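Local coordinates for sister chromatid cohesion protein (Chaetomium thermophilum, PDB 5T8V) that probably loads the cohesin ring onto chromatin, and is represented here by the C-terminal, HEAT-repeat part of a longer chain, at residues S307-I310 and M311-Q315; L407-E410 and D411-C415; Q963-Q967 and L968-Q972; D1062-P1065 and I1066-T1069. All coordinates share one frame; numbering follows the deposited sequence.

Contact 1: S307-I310 and M311-Q315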
loop_
_atom_site.group_PDB
_atom_site.type_symbol
_atom_site.label_atom_id
_atom_site.label_comp_id
_atom_site.label_asym_id
_atom_site.label_seq_id
_atom_site.Cartn_x
_atom_site.Cartn_y
_atom_site.Cartn_z
ATOM N N SER A 307 14.051 11.133 29.112
ATOM C CA SER A 307 13.624 12.020 28.035
ATOM C C SER A 307 13.527 13.458 28.531
ATOM O O SER A 307 14.066 14.385 27.913
ATOM C CB SER A 307 12.282 11.552 27.472
ATOM O OG SER A 307 12.378 10.255 26.907
ATOM N N ALA A 308 12.846 13.655 29.662
ATOM C CA ALA A 308 12.720 14.992 30.232
ATOM C C ALA A 308 14.086 15.615 30.481
ATOM O O ALA A 308 14.293 16.805 30.213
ATOM C CB ALA A 308 11.916 14.933 31.529
ATOM N N LEU A 309 15.036 14.828 30.992
ATOM C CA LEU A 309 16.360 15.373 31.270
ATOM C C LEU A 309 17.076 15.747 29.980
ATOM O O LEU A 309 17.643 16.837 29.872
ATOM C CB LEU A 309 17.196 14.377 32.074
ATOM C CG LEU A 309 18.647 14.821 32.307
ATOM C CD1 LEU A 309 18.693 16.128 33.090
ATOM C CD2 LEU A 309 19.437 13.746 33.016
ATOM N N ILE A 310 17.076 14.847 28.995
ATOM C CA ILE A 310 17.692 15.145 27.703
ATOM C C ILE A 310 17.172 16.473 27.168
ATOM O O ILE A 310 17.943 17.389 26.850
ATOM C CB ILE A 310 17.426 13.997 26.713
ATOM C CG1 ILE A 310 18.198 12.738 27.125
ATOM C CG2 ILE A 310 17.775 14.409 25.280
ATOM C CD1 ILE A 310 19.710 12.835 26.972
ATOM N N MET A 311 15.847 16.599 27.075
ATOM C CA MET A 311 15.272 17.826 26.539
ATOM C C MET A 311 15.689 19.033 27.371
ATOM O O MET A 311 16.066 20.074 26.819
ATOM C CB MET A 311 13.753 17.700 26.474
ATOM C CG MET A 311 13.293 16.521 25.628
ATOM S SD MET A 311 11.515 16.282 25.659
ATOM C CE MET A 311 11.024 17.659 24.661
ATOM N N ARG A 312 15.658 18.902 28.699
ATOM C CA ARG A 312 16.099 19.996 29.560
ATOM C C ARG A 312 17.523 20.423 29.225
ATOM O O ARG A 312 17.816 21.619 29.121
ATOM C CB ARG A 312 16.000 19.583 31.028
ATOM C CG ARG A 312 14.600 19.672 31.602
ATOM C CD ARG A 312 14.630 19.676 33.121
ATOM N NE ARG A 312 15.343 20.834 33.649
ATOM C CZ ARG A 312 15.540 21.062 34.943
ATOM N NH1 ARG A 312 15.078 20.211 35.850
ATOM N NH2 ARG A 312 16.201 22.145 35.332
ATOM N N LEU A 313 18.425 19.453 29.058
ATOM C CA LEU A 313 19.794 19.774 28.671
ATOM C C LEU A 313 19.825 20.514 27.343
ATOM O O LEU A 313 20.642 21.422 27.148
ATOM C CB LEU A 313 20.634 18.498 28.584
ATOM C CG LEU A 313 20.814 17.679 29.864
ATOM C CD1 LEU A 313 21.782 16.532 29.614
ATOM C CD2 LEU A 313 21.298 18.546 31.010
ATOM N N VAL A 314 18.942 20.141 26.415
ATOM C CA VAL A 314 18.894 20.857 25.145
ATOM C C VAL A 314 18.426 22.294 25.345
ATOM O O VAL A 314 18.832 23.188 24.593
ATOM C CB VAL A 314 18.001 20.110 24.139
ATOM C CG1 VAL A 314 17.846 20.919 22.849
ATOM C CG2 VAL A 314 18.581 18.740 23.839
ATOM N N GLN A 315 17.577 22.552 26.344
ATOM C CA GLN A 315 17.050 23.901 26.541
ATOM C C GLN A 315 17.902 24.752 27.474
ATOM O O GLN A 315 17.669 25.964 27.560
ATOM C CB GLN A 315 15.616 23.868 27.086
ATOM C CG GLN A 315 14.855 22.600 26.790
ATOM C CD GLN A 315 13.354 22.768 26.873
ATOM O OE1 GLN A 315 12.613 22.218 26.058
ATOM N NE2 GLN A 315 12.893 23.505 27.876
#
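L309 and L313, one helical turn apart in helix 305-315, make the apolar side-chain contact here: CD1 of L309 meets CD2 of L313 at 4.1 Å, the two branched chains crossing obliquely. L309 sends CG anti to its backbone N (chi1 175°), which swings the isobutyl group along the helix surface to where L313 can touch it.

The backbone supplies four hydrogen bonds of the alpha-helical pattern. M311 N gives to S307 O at 3.0 Å in an almost straight bond (179° at the hydrogen), and L313 N gives to L309 O at 2.8 Å. R312 N bonds to A308 O and V314 N to I310 O in the same way.

The third group is made by side chains that turn to other parts of the fold. The aliphatic part of R312 packs on W421 while the guanidinium NH1 is paired with D259 of helix 247-267, which is why an arginine can be buried here. S307 OG is hydrogen-bonded to D411 of helix 402-414. Small A308 also packs on W421, while M311 and V314 reach helix 423-440.

The chemistry implies a buried turn in which each of the four carbonyls of 307-310 is taken by the amide four residues on, the buried arginine needs its salt bridge, and the apolar side chains serve mainly to pack against other helices.

Contact 2: L407-E410 and D411-C415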
loop_
_atom_site.group_PDB
_atom_site.type_symbol
_atom_site.label_atom_id
_atom_site.label_comp_id
_atom_site.label_asym_id
_atom_site.label_seq_id
_atom_site.Cartn_x
_atom_site.Cartn_y
_atom_site.Cartn_z
ATOM N N LEU A 407 11.587 4.715 21.988
ATOM C CA LEU A 407 11.011 5.327 23.182
ATOM C C LEU A 407 11.278 6.828 23.214
ATOM O O LEU A 407 10.378 7.627 23.510
ATOM C CB LEU A 407 11.574 4.654 24.433
ATOM C CG LEU A 407 10.813 3.422 24.925
ATOM C CD1 LEU A 407 11.641 2.654 25.941
ATOM C CD2 LEU A 407 9.479 3.834 25.530
ATOM N N PHE A 408 12.514 7.230 22.918
ATOM C CA PHE A 408 12.832 8.651 22.853
ATOM C C PHE A 408 11.941 9.357 21.843
ATOM O O PHE A 408 11.371 10.415 22.134
ATOM C CB PHE A 408 14.305 8.848 22.497
ATOM C CG PHE A 408 15.235 8.721 23.667
ATOM C CD1 PHE A 408 15.157 9.607 24.728
ATOM C CD2 PHE A 408 16.199 7.727 23.699
ATOM C CE1 PHE A 408 16.014 9.497 25.805
ATOM C CE2 PHE A 408 17.060 7.611 24.773
ATOM C CZ PHE A 408 16.969 8.498 25.826
ATOM N N VAL A 409 11.806 8.785 20.648
ATOM C CA VAL A 409 10.969 9.410 19.630
ATOM C C VAL A 409 9.538 9.543 20.131
ATOM O O VAL A 409 8.905 10.590 19.965
ATOM C CB VAL A 409 11.042 8.615 18.313
ATOM C CG1 VAL A 409 10.034 9.152 17.298
ATOM C CG2 VAL A 409 12.447 8.690 17.737
ATOM N N GLU A 410 9.010 8.496 20.763
ATOM C CA GLU A 410 7.641 8.554 21.267
ATOM C C GLU A 410 7.475 9.687 22.274
ATOM O O GLU A 410 6.511 10.461 22.204
ATOM C CB GLU A 410 7.256 7.213 21.889
ATOM C CG GLU A 410 6.996 6.112 20.870
ATOM C CD GLU A 410 6.669 4.781 21.519
ATOM O OE1 GLU A 410 7.606 3.997 21.783
ATOM O OE2 GLU A 410 5.473 4.525 21.776
ATOM N N ASP A 411 8.413 9.810 23.216
ATOM C CA ASP A 411 8.307 10.875 24.210
ATOM C C ASP A 411 8.425 12.252 23.563
ATOM O O ASP A 411 7.684 13.177 23.919
ATOM C CB ASP A 411 9.370 10.692 25.289
ATOM C CG ASP A 411 9.036 9.567 26.245
ATOM O OD1 ASP A 411 8.256 8.672 25.859
ATOM O OD2 ASP A 411 9.545 9.579 27.383
ATOM N N PHE A 412 9.349 12.410 22.612
ATOM C CA PHE A 412 9.488 13.690 21.927
ATOM C C PHE A 412 8.203 14.063 21.197
ATOM O O PHE A 412 7.760 15.215 21.253
ATOM C CB PHE A 412 10.663 13.639 20.946
ATOM C CG PHE A 412 11.993 13.335 21.591
ATOM C CD1 PHE A 412 12.205 13.572 22.938
ATOM C CD2 PHE A 412 13.034 12.812 20.840
ATOM C CE1 PHE A 412 13.428 13.291 23.522
ATOM C CE2 PHE A 412 14.257 12.530 21.417
ATOM C CZ PHE A 412 14.453 12.769 22.759
ATOM N N ILE A 413 7.593 13.101 20.501
ATOM C CA ILE A 413 6.309 13.349 19.851
ATOM C C ILE A 413 5.277 13.792 20.881
ATOM O O ILE A 413 4.534 14.755 20.667
ATOM C CB ILE A 413 5.835 12.094 19.095
ATOM C CG1 ILE A 413 6.842 11.687 18.012
ATOM C CG2 ILE A 413 4.456 12.326 18.486
ATOM C CD1 ILE A 413 6.953 12.637 16.856
ATOM N N THR A 414 5.211 13.085 22.011
ATOM C CA THR A 414 4.251 13.448 23.049
ATOM C C THR A 414 4.401 14.908 23.453
ATOM O O THR A 414 3.404 15.604 23.677
ATOM C CB THR A 414 4.425 12.534 24.264
ATOM O OG1 THR A 414 4.021 11.203 23.921
ATOM C CG2 THR A 414 3.592 13.021 25.450
ATOM N N CYS A 415 5.638 15.391 23.545
ATOM C CA CYS A 415 5.917 16.749 23.984
ATOM C C CYS A 415 6.063 17.731 22.828
ATOM O O CYS A 415 6.421 18.888 23.063
ATOM C CB CYS A 415 7.193 16.775 24.829
ATOM S SG CYS A 415 7.100 15.830 26.356
#
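F408 and F412 form the tight part of this helical turn. Their rings lie side by side, pointing the same way with planes 30° apart, but they are slid so far that centroids are 5.9 Å apart and overlap is slight; F408 CD1 meets F412 CZ at 3.8 Å. One face of the F412 ring covers F408 O, which sits 3.0 Å above the ring plane, offset toward its rim. CG of F412 is anti to the carbonyl carbon (chi1 -59°), folding the ring back over that preceding turn. F412 N also bonds to F408 O at 2.9 Å. V409 CG1 and I413 CG1, at 4.1 Å, continue the apolar surface, beta-branched chains lying side by side. D411 belongs to the packed part too: it is buried, and its charge is met by R293 while OD2 accepts from Q304 N and S307 OG.

The other side is looser. E410 is exposed, and its carboxylate makes a long, weak ion pair with R293. E410 O accepts from T414 N at 2.9 Å and from T414 OG1 at 3.1 Å, from opposite faces of the carbonyl plane; the partly exposed threonine thus spends its hydroxyl on the helix's own backbone.

Among its neighbours, helix 402-414 presents F408 to helix 305-315, V409 and I413 to helix 423-440, and F412 to both, with D411 turned to I303 of strand 302-303.

Contact 3: Q963-Q967 and L968-Q972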
loop_
_atom_site.group_PDB
_atom_site.type_symbol
_atom_site.label_atom_id
_atom_site.label_comp_id
_atom_site.label_asym_id
_atom_site.label_seq_id
_atom_site.Cartn_x
_atom_site.Cartn_y
_atom_site.Cartn_z
ATOM N N GLN A 963 -33.604 -17.078 -69.720
ATOM C CA GLN A 963 -32.704 -15.939 -69.627
ATOM C C GLN A 963 -31.799 -16.087 -68.406
ATOM O O GLN A 963 -32.208 -16.674 -67.401
ATOM C CB GLN A 963 -33.468 -14.612 -69.525
ATOM C CG GLN A 963 -34.247 -14.235 -70.777
ATOM C CD GLN A 963 -35.663 -14.776 -70.776
ATOM O OE1 GLN A 963 -36.109 -15.379 -69.800
ATOM N NE2 GLN A 963 -36.379 -14.562 -71.875
ATOM N N PRO A 964 -30.566 -15.562 -68.457
ATOM C CA PRO A 964 -29.674 -15.664 -67.291
ATOM C C PRO A 964 -30.166 -14.916 -66.059
ATOM O O PRO A 964 -29.448 -14.069 -65.521
ATOM C CB PRO A 964 -28.357 -15.065 -67.806
ATOM C CG PRO A 964 -28.418 -15.212 -69.275
ATOM C CD PRO A 964 -29.855 -15.039 -69.638
ATOM N N LEU A 965 -31.377 -15.223 -65.593
ATOM C CA LEU A 965 -31.891 -14.623 -64.367
ATOM C C LEU A 965 -31.828 -13.101 -64.431
ATOM O O LEU A 965 -31.768 -12.518 -65.519
ATOM C CB LEU A 965 -31.100 -15.141 -63.162
ATOM C CG LEU A 965 -31.154 -16.649 -62.924
ATOM C CD1 LEU A 965 -30.084 -17.066 -61.929
ATOM C CD2 LEU A 965 -32.532 -17.055 -62.421
ATOM N N ASP A 966 -31.853 -12.453 -63.270
ATOM C CA ASP A 966 -31.684 -11.010 -63.156
ATOM C C ASP A 966 -31.413 -10.707 -61.689
ATOM O O ASP A 966 -31.468 -11.594 -60.835
ATOM C CB ASP A 966 -32.909 -10.245 -63.667
ATOM C CG ASP A 966 -34.204 -10.722 -63.037
ATOM O OD1 ASP A 966 -34.146 -11.387 -61.982
ATOM O OD2 ASP A 966 -35.282 -10.428 -63.596
ATOM N N GLN A 967 -31.117 -9.439 -61.405
ATOM C CA GLN A 967 -30.778 -9.058 -60.040
ATOM C C GLN A 967 -31.943 -9.229 -59.072
ATOM O O GLN A 967 -31.729 -9.157 -57.857
ATOM C CB GLN A 967 -30.287 -7.609 -60.008
ATOM C CG GLN A 967 -29.306 -7.316 -58.885
ATOM C CD GLN A 967 -28.028 -8.126 -59.009
ATOM O OE1 GLN A 967 -27.402 -8.158 -60.067
ATOM N NE2 GLN A 967 -27.643 -8.796 -57.928
ATOM N N LEU A 968 -33.156 -9.460 -59.572
ATOM C CA LEU A 968 -34.334 -9.630 -58.730
ATOM C C LEU A 968 -34.674 -11.090 -58.471
ATOM O O LEU A 968 -35.008 -11.450 -57.339
ATOM C CB LEU A 968 -35.540 -8.933 -59.370
ATOM C CG LEU A 968 -36.900 -9.145 -58.698
ATOM C CD1 LEU A 968 -36.847 -8.799 -57.218
ATOM C CD2 LEU A 968 -37.966 -8.318 -59.397
ATOM N N LYS A 969 -34.599 -11.945 -59.493
ATOM C CA LYS A 969 -34.881 -13.362 -59.286
ATOM C C LYS A 969 -33.847 -14.012 -58.374
ATOM O O LYS A 969 -34.168 -14.972 -57.663
ATOM C CB LYS A 969 -34.938 -14.090 -60.631
ATOM C CG LYS A 969 -36.138 -13.714 -61.496
ATOM C CD LYS A 969 -36.205 -14.560 -62.760
ATOM C CE LYS A 969 -37.332 -14.103 -63.677
ATOM N NZ LYS A 969 -37.036 -12.797 -64.328
ATOM N N ILE A 970 -32.612 -13.507 -58.375
ATOM C CA ILE A 970 -31.580 -14.062 -57.505
ATOM C C ILE A 970 -31.930 -13.822 -56.042
ATOM O O ILE A 970 -31.692 -14.681 -55.185
ATOM C CB ILE A 970 -30.204 -13.470 -57.864
ATOM C CG1 ILE A 970 -29.767 -13.966 -59.246
ATOM C CG2 ILE A 970 -29.159 -13.839 -56.803
ATOM C CD1 ILE A 970 -28.476 -13.343 -59.758
ATOM N N ARG A 971 -32.486 -12.651 -55.727
ATOM C CA ARG A 971 -32.898 -12.380 -54.353
ATOM C C ARG A 971 -34.108 -13.225 -53.973
ATOM O O ARG A 971 -34.179 -13.757 -52.857
ATOM C CB ARG A 971 -33.188 -10.888 -54.181
ATOM C CG ARG A 971 -31.980 -10.003 -54.474
ATOM C CD ARG A 971 -32.234 -8.535 -54.158
ATOM N NE ARG A 971 -33.199 -7.926 -55.068
ATOM C CZ ARG A 971 -33.409 -6.616 -55.171
ATOM N NH1 ARG A 971 -32.717 -5.765 -54.423
ATOM N NH2 ARG A 971 -34.309 -6.154 -56.028
ATOM N N GLN A 972 -35.065 -13.370 -54.893
ATOM C CA GLN A 972 -36.170 -14.298 -54.676
ATOM C C GLN A 972 -35.648 -15.676 -54.298
ATOM O O GLN A 972 -36.095 -16.278 -53.314
ATOM C CB GLN A 972 -37.040 -14.388 -55.931
ATOM C CG GLN A 972 -37.748 -13.101 -56.309
ATOM C CD GLN A 972 -38.721 -13.297 -57.455
ATOM O OE1 GLN A 972 -39.256 -14.391 -57.647
ATOM N NE2 GLN A 972 -38.950 -12.242 -58.228
#
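D966 and K969 cross at about a right angle, the short acid reaching over the start of the turn while the lysine chain runs past it. CG of D966 sits between its backbone N and carbonyl carbon (chi1 52°), the crowded position, and this points the carboxylate forward at the amides that follow. D966 OD1 accepts from K969 N at 2.6 Å nearly along its own C-O axis, with 166° at the hydrogen, and receives a weak second bond from L968 N. OD2 is used differently: K969 NZ reaches D966 OD2 at 3.0 Å from above the carboxylate plane, a salt bridge made possible by the bend at the last torsion of the lysine (chi4 72°). Aspartate suits this place because one carboxylate can serve the backbone and a charge together. With an alanine here, the K969 amide and ammonium group would probably both lose their acceptor, leaving the lysine end free to turn.

L965 and I970 also meet at roughly a right angle, CD1 of the leucine L965 4.1 Å from CG1 of the isoleucine I970. L965 rests on T956 and A960 of helix 940-960, and I970 on V1028 of helix 1026-1042. The R971 guanidinium lies obliquely to Q967 O, with R971 NE 3.4 Å from Q967 O at too poor an angle for a hydrogen bond.

An aspartate capping the start of a helix, with the residue before it packed on the one four places after it, is the N-cap with hydrophobic staple, here leading into helix 969-986.

Contact 4: D1062-P1065 and I1066-T1069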
loop_
_atom_site.group_PDB
_atom_site.type_symbol
_atom_site.label_atom_id
_atom_site.label_comp_id
_atom_site.label_asym_id
_atom_site.label_seq_id
_atom_site.Cartn_x
_atom_site.Cartn_y
_atom_site.Cartn_z
ATOM N N ASP A 1062 -12.443 -24.366 -54.649
ATOM C CA ASP A 1062 -12.498 -23.013 -55.191
ATOM C C ASP A 1062 -11.820 -21.994 -54.283
ATOM O O ASP A 1062 -11.465 -20.907 -54.752
ATOM C CB ASP A 1062 -13.953 -22.608 -55.433
ATOM C CG ASP A 1062 -14.612 -23.430 -56.523
ATOM O OD1 ASP A 1062 -14.094 -24.522 -56.837
ATOM O OD2 ASP A 1062 -15.649 -22.987 -57.062
ATOM N N GLN A 1063 -11.632 -22.317 -53.003
ATOM C CA GLN A 1063 -10.961 -21.423 -52.057
ATOM C C GLN A 1063 -11.657 -20.064 -51.986
ATOM O O GLN A 1063 -11.008 -19.017 -51.935
ATOM C CB GLN A 1063 -9.481 -21.256 -52.412
ATOM C CG GLN A 1063 -8.620 -22.464 -52.075
ATOM C CD GLN A 1063 -7.143 -22.206 -52.304
ATOM O OE1 GLN A 1063 -6.769 -21.351 -53.106
ATOM N NE2 GLN A 1063 -6.297 -22.940 -51.594
ATOM N N ILE A 1064 -12.983 -20.077 -51.979
ATOM C CA ILE A 1064 -13.785 -18.860 -51.877
ATOM C C ILE A 1064 -14.163 -18.673 -50.412
ATOM O O ILE A 1064 -14.801 -19.567 -49.834
ATOM C CB ILE A 1064 -15.034 -18.932 -52.765
ATOM C CG1 ILE A 1064 -14.621 -19.062 -54.236
ATOM C CG2 ILE A 1064 -15.907 -17.693 -52.563
ATOM C CD1 ILE A 1064 -15.775 -19.291 -55.193
ATOM N N PRO A 1065 -13.811 -17.548 -49.776
ATOM C CA PRO A 1065 -14.018 -17.445 -48.315
ATOM C C PRO A 1065 -15.471 -17.518 -47.863
ATOM O O PRO A 1065 -15.771 -18.224 -46.893
ATOM C CB PRO A 1065 -13.386 -16.086 -47.977
ATOM C CG PRO A 1065 -12.396 -15.851 -49.054
ATOM C CD PRO A 1065 -13.002 -16.428 -50.289
ATOM N N ILE A 1066 -16.383 -16.794 -48.512
ATOM C CA ILE A 1066 -17.733 -16.648 -47.965
ATOM C C ILE A 1066 -18.482 -17.978 -48.011
ATOM O O ILE A 1066 -19.065 -18.421 -47.011
ATOM C CB ILE A 1066 -18.500 -15.530 -48.703
ATOM C CG1 ILE A 1066 -19.907 -15.354 -48.120
ATOM C CG2 ILE A 1066 -18.587 -15.795 -50.206
ATOM C CD1 ILE A 1066 -19.924 -14.871 -46.686
ATOM N N LEU A 1067 -18.481 -18.640 -49.162
ATOM C CA LEU A 1067 -19.263 -19.861 -49.291
ATOM C C LEU A 1067 -18.543 -21.086 -48.742
ATOM O O LEU A 1067 -19.138 -22.168 -48.713
ATOM C CB LEU A 1067 -19.673 -20.080 -50.750
ATOM C CG LEU A 1067 -18.652 -19.906 -51.878
ATOM C CD1 LEU A 1067 -17.812 -21.146 -52.025
ATOM C CD2 LEU A 1067 -19.370 -19.586 -53.174
ATOM N N GLU A 1068 -17.293 -20.948 -48.295
ATOM C CA GLU A 1068 -16.697 -21.963 -47.434
ATOM C C GLU A 1068 -16.922 -21.656 -45.961
ATOM O O GLU A 1068 -16.868 -22.573 -45.133
ATOM C CB GLU A 1068 -15.197 -22.116 -47.728
ATOM C CG GLU A 1068 -14.302 -21.001 -47.223
ATOM C CD GLU A 1068 -12.867 -21.151 -47.709
ATOM O OE1 GLU A 1068 -12.585 -22.121 -48.445
ATOM O OE2 GLU A 1068 -12.020 -20.303 -47.358
ATOM N N THR A 1069 -17.186 -20.391 -45.620
ATOM C CA THR A 1069 -17.783 -20.086 -44.325
ATOM C C THR A 1069 -19.156 -20.732 -44.208
ATOM O O THR A 1069 -19.516 -21.261 -43.149
ATOM C CB THR A 1069 -17.891 -18.572 -44.127
ATOM O OG1 THR A 1069 -16.589 -17.979 -44.196
ATOM C CG2 THR A 1069 -18.529 -18.236 -42.781
#
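The E1068 carboxylate lies with one face toward the I1064 carbonyl. On that same side of the plane are CA of P1065, 3.6 Å from E1068 OE2, and CA of Q1063, 4.0 Å from E1068 OE1. The acid is folded back over the preceding chain because CG stands between the backbone N and the carbonyl carbon (chi1 74°). It is buried, and its OE1 makes a long, weak ion pair with R1131. Replacing it by an alanine is likely to leave R1131 without that distant countercharge and to open a gap where the side chain now packs on H1140, I1132 and V1059.

The backbone closes the first turn with two bonds. E1068 N gives to I1064 O at 3.2 Å, and T1069 N to P1065 O at 2.9 Å. P1065 suits such a place: its nitrogen has no hydrogen to give, and its ring restricts phi to a helical value.

The apolar part of the contact is carried by I1064, I1066 and L1067. I1064 CG2 meets L1067 CG at 3.6 Å and also touches I1066 CG2 at 4.0 Å, so one methyl group serves two partners. A branched isoleucine at the bend fits because CG2 and CD1 can both reach the leucine.

The turn lies where the chain passes from helix 1050-1062 to helix 1065-1086. L1067 packs on helices 1026-1042 and 1050-1062, I1064 and I1066 on helix 1026-1042, and E1068 on helices 1050-1062, 1115-1133 and 1139-1154.

From the N terminus the contacts come in series, and none nests in or crosses another. Each joins adjoining residues, so none closes a long loop: contacts 1 and 2 lie within helices 305-315 and 402-414, whereas contacts 3 and 4 shape the entries to helices 969-986 and 1065-1086. Contacts 1 and 2 touch, with M311 packing on F412 and C415, and thereby join two helices about a hundred residues apart in the chain. Contacts 3 and 4 have centres 22 Å apart and do not touch, although both pack on helix 1026-1042. The pairs occupy opposite sides of the elongated chain's centre, contacts 1 and 3 being 106 Å apart between centres.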